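Local coordinates for sugar ABC transporter substrate-binding protein, BlMnBP1 (Bifidobacterium animalis subsp. lactis ATCC 27673, PDB 6I5R), which binds mannobiose and probably delivers manno-oligosaccharides derived from beta-mannan to its ABC transporter for uptake into the cell, at residues A[302-307]-A[311-316]; A[356-359]-A[364-367]; A[89-94]-A[112-117]. One frame throughout, in Å; residues are numbered along the deposited sequence.

Overall arrangement
All three contacts are local and come in series along the chain, neither nesting nor crossing. Interaction 3 closes first: from the end of helix 83-93 the chain runs through strand 100-102 and past Asp107 and Ser109 of a zinc site before 112-117 returns to that helix. Interaction 1 follows, joining the end of strand 300-304 to the start of strand 314-325 through a short turn. Interaction 2 closes a loop between helix 350-353 and strand 377-379. Interactions 1 and 2 have centres 19 Å apart, whereas interactions 1 and 3, on opposite sides of the chain's centre, are 36 Å apart between centres. Strand 139-155 touches the segments of all three.

Interaction 1 (A[302-307]-A[311-316]); sequences YMPFPI and GKQYAT
Gln313 reaches across to Pro304 and Ile307, and its chain supplies most of what the two segments share. Its CG is 3.4 Å from Ile307 O, while its CD comes within 4.1 Å of Pro304 CB, the Gln313 chain and the proline ring crossing at about a right angle. With CG anti to its own carbonyl carbon (chi1 -67°) and the chain extended beyond, the end of the chain is carried across to the opposite segment.

Water 2 accepts from Tyr314 N at 2.7 Å and sits 2.8 Å from Ile307 O; water 1 lies within hydrogen-bonding distance of Phe305 O and of Tyr314 O, the latter at 2.7 Å, though each water has more acceptors nearby than protons. No clear direct hydrogen bond links the segments, so the waters carry the polar link. This is a connection between strands of the sheet in a protein of the periplasmic binding protein clan, and it opens with an inverse gamma turn centred on Pro306, closed by Ile307 N to Phe305 O at 2.8 Å. There Pro306 CD lies over one face of the Phe305 ring, 3.3 Å above its plane and offset toward the rim, with Ile307 CG1 at the ring edge. Farther out, Phe305 and Ile307 rest on helix 239-252, Met303 bonds through its backbone to Ile152, and Gln313 and Ala315 likewise to Glu377.

Interaction 2 (A[356-359]-A[364-367]); sequences GIPI and ESMP
Ile357 and Met366 make the apolar half of this contact. Their side chains lie side by side and point the same way, with Ile357 CG1 3.5 Å from Met366 SD and Ile357 CD1 3.8 Å from Met366 CE. Met366 starts out facing away from the other segment; bends at chi2 (-61°) and chi3 (-84°) fold the thioether back so that sulfur and methyl both lie along the isoleucine branch. Pro367 meets the same branch from another direction, its ring crossing the isoleucine at about a right angle and its CD 3.7 Å from Ile357 CG1.

The second kind of contact sets proline ring carbons against oxygens. Gly356 O approaches Pro367 CG at 3.2 Å, and in the reverse sense Ser365 O approaches Pro358 CD, also at 3.2 Å. The hydroxyl of Ser365 joins in, with OG 3.5 Å from Pro358 CG.

Hydrogen bonding between the segments is absent. Neither Pro358 nor Pro367 has an N-H to give, so two of the positions that meet here cannot donate from the backbone, and the segments are held by close van der Waals fit. Ser365 N is instead bonded to Asp363 OD1, in the four-residue link between the segments.

Both segments belong to the irregular chain between helix 350-353 and strand 377-379. The 356-359 side is the inner one: Ile357 bonds by its backbone to Gly147, Ile359 packs on Ile143 and Ala144 of strand 139-155, and Pro358 O accepts a hydrogen bond from Lys129 NZ, leaving 364-367 laid across the outside.

Interaction 3 (A[89-94]-A[112-117]); sequences TRLQAN and SNYFVP
Leu91, near the end of helix 83-93, and Tyr114, in the loop after strand 100-102, bring their backbones within 7.3 Å of each other, CA to CA, just before the chain leaves helical geometry at Asn94, whose phi is positive (54°). CD1 of Leu91 lies over one face of the Tyr114 ring; CD2, on the same side but lower, sits just outside the rim, 3.4 Å from Tyr114 CD1 and 3.6 Å from Tyr114 CB. The leucine chi1 of -111° falls away from the usual staggered values, perhaps the price of fitting the fork here. On the opposite face of the tyrosine lies Asn113 CB.

Leu91 CD1 also serves a second aromatic, 3.7 Å from Phe115 CZ, so the leucine fork fits between two successive rings; Phe115 in turn has Tyr114 CB over the centre of one face. On the leucine side of the Tyr114 ring, beyond its CE1 corner, Leu91 O comes 3.4 Å from CE1. An alanine in place of Tyr114 would remove the ring against which both methyls rest and would probably open a gap beside Leu91, leaving its side chain freer to turn.

Trp98, Pro104 and Val106 enclose Leu91 further, and Tyr114 bonds by its backbone to Lys327. With no hydrogen bond or ion pair between the segments, the contact rests on apolar packing, and so on shape and the burial of Leu91 and Phe115.

Interaction 1 (A[302-307]-A[311-316])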
loop_
_atom_site.group_PDB
_atom_site.type_symbol
_atom_site.label_atom_id
_atom_site.label_comp_id
_atom_site.label_asym_id
_atom_site.label_seq_id
_atom_site.Cartn_x
_atom_site.Cartn_y
_atom_site.Cartn_z
ATOM N N TYR A 302 -0.060 15.932 5.070
ATOM C CA TYR A 302 0.279 14.893 4.111
ATOM C C TYR A 302 0.759 15.586 2.849
ATOM O O TYR A 302 0.082 16.478 2.336
ATOM C CB TYR A 302 -0.930 13.993 3.846
ATOM C CG TYR A 302 -0.599 12.810 3.013
ATOM C CD1 TYR A 302 0.234 11.801 3.481
ATOM C CD2 TYR A 302 -1.156 12.677 1.773
ATOM C CE1 TYR A 302 0.521 10.691 2.668
ATOM C CE2 TYR A 302 -0.872 11.603 0.975
ATOM C CZ TYR A 302 -0.064 10.614 1.427
ATOM O OH TYR A 302 0.140 9.567 0.538
ATOM N N MET A 303 1.943 15.222 2.388
ATOM C CA MET A 303 2.519 15.868 1.226
ATOM C C MET A 303 2.913 14.846 0.184
ATOM O O MET A 303 3.146 13.671 0.495
ATOM C CB MET A 303 3.760 16.680 1.603
ATOM C CG MET A 303 4.826 15.868 2.295
ATOM S SD MET A 303 6.270 16.909 2.525
ATOM C CE MET A 303 7.246 16.316 1.201
ATOM N N PRO A 304 3.025 15.272 -1.063
ATOM C CA PRO A 304 3.577 14.384 -2.088
ATOM C C PRO A 304 5.017 14.030 -1.763
ATOM O O PRO A 304 5.729 14.786 -1.101
ATOM C CB PRO A 304 3.461 15.211 -3.375
ATOM C CG PRO A 304 2.464 16.315 -3.040
ATOM C CD PRO A 304 2.676 16.603 -1.609
ATOM N N PHE A 305 5.439 12.860 -2.222
ATOM C CA PHE A 305 6.849 12.517 -2.151
ATOM C C PHE A 305 7.643 13.565 -2.927
ATOM O O PHE A 305 7.207 14.009 -3.991
ATOM C CB PHE A 305 7.124 11.115 -2.732
ATOM C CG PHE A 305 8.530 10.593 -2.425
ATOM C CD1 PHE A 305 9.581 10.831 -3.302
ATOM C CD2 PHE A 305 8.802 9.911 -1.253
ATOM C CE1 PHE A 305 10.857 10.403 -3.019
ATOM C CE2 PHE A 305 10.085 9.480 -0.968
ATOM C CZ PHE A 305 11.118 9.725 -1.862
ATOM N N PRO A 306 8.800 13.966 -2.443
ATOM C CA PRO A 306 9.521 15.099 -3.063
ATOM C C PRO A 306 10.320 14.743 -4.311
ATOM O O PRO A 306 11.538 14.813 -4.354
ATOM C CB PRO A 306 10.418 15.578 -1.915
ATOM C CG PRO A 306 10.668 14.324 -1.111
ATOM C CD PRO A 306 9.434 13.511 -1.193
ATOM N N ILE A 307 9.598 14.351 -5.351
ATOM C CA ILE A 307 10.148 14.242 -6.691
ATOM C C ILE A 307 9.263 15.052 -7.622
ATOM O O ILE A 307 8.035 15.030 -7.499
ATOM C CB ILE A 307 10.243 12.773 -7.166
ATOM C CG1 ILE A 307 11.409 12.069 -6.446
ATOM C CG2 ILE A 307 10.493 12.683 -8.658
ATOM C CD1 ILE A 307 11.566 10.586 -6.745
ATOM N N GLY A 311 8.700 19.331 -14.129
ATOM C CA GLY A 311 7.898 20.390 -13.556
ATOM C C GLY A 311 6.580 19.996 -12.926
ATOM O O GLY A 311 5.851 20.888 -12.478
ATOM N N LYS A 312 6.237 18.707 -12.860
ATOM C CA LYS A 312 4.992 18.295 -12.231
ATOM C C LYS A 312 5.258 17.168 -11.241
ATOM O O LYS A 312 6.144 16.340 -11.447
ATOM C CB LYS A 312 3.942 17.821 -13.279
ATOM C CG LYS A 312 2.649 17.228 -12.671
ATOM C CD LYS A 312 1.864 18.225 -11.822
ATOM C CE LYS A 312 0.338 18.186 -12.159
ATOM N NZ LYS A 312 -0.350 19.546 -12.097
ATOM N N GLN A 313 4.518 17.168 -10.157
ATOM C CA GLN A 313 4.561 16.085 -9.192
ATOM C C GLN A 313 3.437 15.114 -9.504
ATOM O O GLN A 313 2.372 15.514 -9.983
ATOM C CB GLN A 313 4.423 16.617 -7.774
ATOM C CG GLN A 313 5.595 17.446 -7.363
ATOM C CD GLN A 313 5.692 17.559 -5.885
ATOM O OE1 GLN A 313 6.543 16.914 -5.252
ATOM N NE2 GLN A 313 4.854 18.396 -5.310
ATOM N N TYR A 314 3.695 13.827 -9.244
ATOM C CA TYR A 314 2.760 12.749 -9.516
ATOM C C TYR A 314 2.564 11.891 -8.275
ATOM O O TYR A 314 3.479 11.731 -7.454
ATOM C CB TYR A 314 3.256 11.844 -10.641
ATOM C CG TYR A 314 3.284 12.486 -11.990
ATOM C CD1 TYR A 314 4.322 13.306 -12.348
ATOM C CD2 TYR A 314 2.271 12.257 -12.925
ATOM C CE1 TYR A 314 4.373 13.905 -13.588
ATOM C CE2 TYR A 314 2.313 12.843 -14.178
ATOM C CZ TYR A 314 3.371 13.690 -14.489
ATOM O OH TYR A 314 3.465 14.296 -15.714
ATOM N N ALA A 315 1.358 11.346 -8.142
ATOM C CA ALA A 315 1.044 10.392 -7.088
ATOM C C ALA A 315 0.131 9.322 -7.670
ATOM O O ALA A 315 -0.900 9.636 -8.275
ATOM C CB ALA A 315 0.387 11.087 -5.885
ATOM N N THR A 316 0.525 8.061 -7.498
ATOM C CA THR A 316 -0.275 6.931 -7.953
ATOM C C THR A 316 -1.341 6.605 -6.917
ATOM O O THR A 316 -1.051 6.551 -5.723
ATOM C CB THR A 316 0.599 5.692 -8.163
ATOM O OG1 THR A 316 1.557 5.955 -9.200
ATOM C CG2 THR A 316 -0.257 4.478 -8.503
HETATM O O HOH W 1 5.382 12.342 -5.629
HETATM O O HOH W 2 6.189 13.168 -8.391
#

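Interaction 2 (A[356-359]-A[364-367])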
loop_
_atom_site.group_PDB
_atom_site.type_symbol
_atom_site.label_atom_id
_atom_site.label_comp_id
_atom_site.label_asym_id
_atom_site.label_seq_id
_atom_site.Cartn_x
_atom_site.Cartn_y
_atom_site.Cartn_z
ATOM N N GLY A 356 -9.301 7.086 2.952
ATOM C CA GLY A 356 -8.969 6.635 1.626
ATOM C C GLY A 356 -10.062 6.904 0.601
ATOM O O GLY A 356 -11.165 7.353 0.916
ATOM N N ILE A 357 -9.738 6.534 -0.624
ATOM C CA ILE A 357 -10.613 6.811 -1.775
ATOM C C ILE A 357 -11.566 5.649 -1.925
ATOM O O ILE A 357 -11.128 4.489 -2.018
ATOM C CB ILE A 357 -9.775 7.018 -3.043
ATOM C CG1 ILE A 357 -8.965 8.305 -2.910
ATOM C CG2 ILE A 357 -10.662 7.005 -4.280
ATOM C CD1 ILE A 357 -7.690 8.227 -3.706
ATOM N N PRO A 358 -12.890 5.889 -1.950
ATOM C CA PRO A 358 -13.839 4.778 -2.102
ATOM C C PRO A 358 -13.643 4.057 -3.420
ATOM O O PRO A 358 -13.220 4.636 -4.427
ATOM C CB PRO A 358 -15.221 5.443 -2.048
ATOM C CG PRO A 358 -15.022 6.874 -1.798
ATOM C CD PRO A 358 -13.552 7.206 -1.885
ATOM N N ILE A 359 -13.961 2.767 -3.391
ATOM C CA ILE A 359 -13.729 1.881 -4.518
ATOM C C ILE A 359 -14.983 1.645 -5.352
ATOM O O ILE A 359 -14.860 1.281 -6.532
ATOM C CB ILE A 359 -13.124 0.556 -3.998
ATOM C CG1 ILE A 359 -11.794 0.882 -3.320
ATOM C CG2 ILE A 359 -12.946 -0.449 -5.106
ATOM C CD1 ILE A 359 -10.747 1.375 -4.225
ATOM N N GLU A 364 -17.132 9.512 -6.482
ATOM C CA GLU A 364 -15.930 10.290 -6.725
ATOM C C GLU A 364 -15.599 11.198 -5.543
ATOM O O GLU A 364 -14.902 12.193 -5.711
ATOM C CB GLU A 364 -16.057 11.084 -8.024
ATOM C CG GLU A 364 -16.533 10.239 -9.257
ATOM C CD GLU A 364 -15.488 9.285 -9.876
ATOM O OE1 GLU A 364 -14.257 9.448 -9.692
ATOM O OE2 GLU A 364 -15.912 8.350 -10.602
ATOM N N SER A 365 -16.075 10.863 -4.347
ATOM C CA SER A 365 -15.646 11.589 -3.157
ATOM C C SER A 365 -14.189 11.260 -2.800
ATOM O O SER A 365 -13.673 10.170 -3.092
ATOM C CB SER A 365 -16.574 11.256 -1.987
ATOM O OG SER A 365 -16.055 10.159 -1.252
ATOM N N MET A 366 -13.510 12.241 -2.197
ATOM C CA MET A 366 -12.083 12.188 -1.908
ATOM C C MET A 366 -11.804 12.524 -0.449
ATOM O O MET A 366 -12.357 13.505 0.062
ATOM C CB MET A 366 -11.325 13.203 -2.779
ATOM C CG MET A 366 -11.214 12.804 -4.239
ATOM S SD MET A 366 -10.305 11.242 -4.366
ATOM C CE MET A 366 -8.642 11.867 -4.345
ATOM N N PRO A 367 -10.927 11.775 0.243
ATOM C CA PRO A 367 -10.546 12.195 1.597
ATOM C C PRO A 367 -10.123 13.657 1.605
ATOM O O PRO A 367 -9.598 14.177 0.603
ATOM C CB PRO A 367 -9.370 11.277 1.952
ATOM C CG PRO A 367 -9.531 10.100 1.074
ATOM C CD PRO A 367 -10.188 10.577 -0.190
#

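Interaction 3 (A[89-94]-A[112-117])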
loop_
_atom_site.group_PDB
_atom_site.type_symbol
_atom_site.label_atom_id
_atom_site.label_comp_id
_atom_site.label_asym_id
_atom_site.label_seq_id
_atom_site.Cartn_x
_atom_site.Cartn_y
_atom_site.Cartn_z
ATOM N N THR A 89 1.370 -17.917 4.663
ATOM C CA THR A 89 1.394 -19.249 5.254
ATOM C C THR A 89 0.027 -19.924 5.184
ATOM O O THR A 89 -0.087 -21.078 4.747
ATOM C CB THR A 89 1.889 -19.145 6.690
ATOM O OG1 THR A 89 3.247 -18.683 6.690
ATOM C CG2 THR A 89 1.792 -20.513 7.380
ATOM N N ARG A 90 -1.033 -19.222 5.585
ATOM C CA ARG A 90 -2.354 -19.844 5.527
ATOM C C ARG A 90 -2.743 -20.157 4.094
ATOM O O ARG A 90 -3.336 -21.205 3.820
ATOM C CB ARG A 90 -3.419 -18.958 6.177
ATOM C CG ARG A 90 -3.175 -18.742 7.662
ATOM C CD ARG A 90 -3.730 -19.849 8.559
ATOM N NE ARG A 90 -5.186 -19.857 8.549
ATOM C CZ ARG A 90 -5.959 -19.102 9.324
ATOM N NH1 ARG A 90 -5.418 -18.258 10.190
ATOM N NH2 ARG A 90 -7.286 -19.192 9.237
ATOM N N LEU A 91 -2.422 -19.257 3.166
ATOM C CA LEU A 91 -2.703 -19.533 1.762
ATOM C C LEU A 91 -2.005 -20.801 1.293
ATOM O O LEU A 91 -2.599 -21.617 0.578
ATOM C CB LEU A 91 -2.277 -18.357 0.886
ATOM C CG LEU A 91 -3.311 -17.486 0.189
ATOM C CD1 LEU A 91 -2.581 -16.552 -0.797
ATOM C CD2 LEU A 91 -4.374 -18.290 -0.488
ATOM N N GLN A 92 -0.752 -21.007 1.681
ATOM C CA GLN A 92 -0.037 -22.180 1.191
ATOM C C GLN A 92 -0.450 -23.481 1.873
ATOM O O GLN A 92 -0.045 -24.557 1.426
ATOM C CB GLN A 92 1.469 -21.959 1.339
ATOM C CG GLN A 92 1.879 -20.694 0.607
ATOM C CD GLN A 92 3.268 -20.228 0.938
ATOM O OE1 GLN A 92 3.820 -20.562 2.003
ATOM N NE2 GLN A 92 3.854 -19.437 0.040
ATOM N N ALA A 93 -1.223 -23.416 2.940
ATOM C CA ALA A 93 -1.817 -24.603 3.537
ATOM C C ALA A 93 -3.001 -25.127 2.724
ATOM O O ALA A 93 -3.406 -26.275 2.910
ATOM C CB ALA A 93 -2.280 -24.287 4.958
ATOM N N ASN A 94 -3.580 -24.303 1.861
ATOM C CA ASN A 94 -4.566 -24.740 0.878
ATOM C C ASN A 94 -5.733 -25.506 1.502
ATOM O O ASN A 94 -6.052 -26.633 1.100
ATOM C CB ASN A 94 -3.910 -25.607 -0.200
ATOM C CG ASN A 94 -4.811 -25.841 -1.397
ATOM O OD1 ASN A 94 -5.717 -25.058 -1.682
ATOM N ND2 ASN A 94 -4.562 -26.924 -2.117
ATOM N N SER A 112 -5.892 -17.753 -9.596
ATOM C CA SER A 112 -6.933 -18.752 -9.785
ATOM C C SER A 112 -6.668 -20.021 -8.992
ATOM O O SER A 112 -7.584 -20.831 -8.843
ATOM C CB SER A 112 -7.084 -19.093 -11.261
ATOM O OG SER A 112 -5.917 -19.722 -11.742
ATOM N N ASN A 113 -5.443 -20.236 -8.514
ATOM C CA ASN A 113 -5.174 -21.398 -7.671
ATOM C C ASN A 113 -5.649 -21.210 -6.240
ATOM O O ASN A 113 -5.620 -22.170 -5.461
ATOM C CB ASN A 113 -3.685 -21.730 -7.639
ATOM C CG ASN A 113 -3.195 -22.218 -8.965
ATOM O OD1 ASN A 113 -3.956 -22.802 -9.731
ATOM N ND2 ASN A 113 -1.928 -21.993 -9.254
ATOM N N TYR A 114 -6.101 -20.029 -5.889
ATOM C CA TYR A 114 -6.421 -19.686 -4.517
ATOM C C TYR A 114 -7.741 -18.952 -4.339
ATOM O O TYR A 114 -8.382 -19.138 -3.301
ATOM C CB TYR A 114 -5.303 -18.798 -3.926
ATOM C CG TYR A 114 -3.934 -19.449 -3.785
ATOM C CD1 TYR A 114 -3.755 -20.540 -2.944
ATOM C CD2 TYR A 114 -2.816 -18.945 -4.461
ATOM C CE1 TYR A 114 -2.517 -21.119 -2.778
ATOM C CE2 TYR A 114 -1.561 -19.554 -4.318
ATOM C CZ TYR A 114 -1.426 -20.632 -3.460
ATOM O OH TYR A 114 -0.189 -21.233 -3.294
ATOM N N PHE A 115 -8.165 -18.117 -5.291
ATOM C CA PHE A 115 -9.169 -17.106 -5.037
ATOM C C PHE A 115 -10.332 -17.280 -5.990
ATOM O O PHE A 115 -10.168 -17.691 -7.151
ATOM C CB PHE A 115 -8.599 -15.668 -5.190
ATOM C CG PHE A 115 -7.510 -15.337 -4.195
ATOM C CD1 PHE A 115 -7.755 -15.368 -2.833
ATOM C CD2 PHE A 115 -6.250 -15.021 -4.623
ATOM C CE1 PHE A 115 -6.746 -15.104 -1.934
ATOM C CE2 PHE A 115 -5.247 -14.752 -3.727
ATOM C CZ PHE A 115 -5.496 -14.809 -2.381
ATOM N N VAL A 116 -11.507 -16.951 -5.477
ATOM C CA VAL A 116 -12.733 -16.954 -6.285
ATOM C C VAL A 116 -12.716 -15.756 -7.226
ATOM O O VAL A 116 -12.523 -14.623 -6.769
ATOM C CB VAL A 116 -13.961 -16.897 -5.382
ATOM C CG1 VAL A 116 -15.246 -16.866 -6.229
ATOM C CG2 VAL A 116 -13.968 -18.058 -4.402
ATOM N N PRO A 117 -12.960 -15.934 -8.519
ATOM C CA PRO A 117 -13.109 -14.757 -9.389
ATOM C C PRO A 117 -14.414 -14.043 -9.068
ATOM O O PRO A 117 -15.463 -14.673 -8.933
ATOM C CB PRO A 117 -13.102 -15.351 -10.811
ATOM C CG PRO A 117 -13.533 -16.780 -10.636
ATOM C CD PRO A 117 -13.125 -17.210 -9.245
#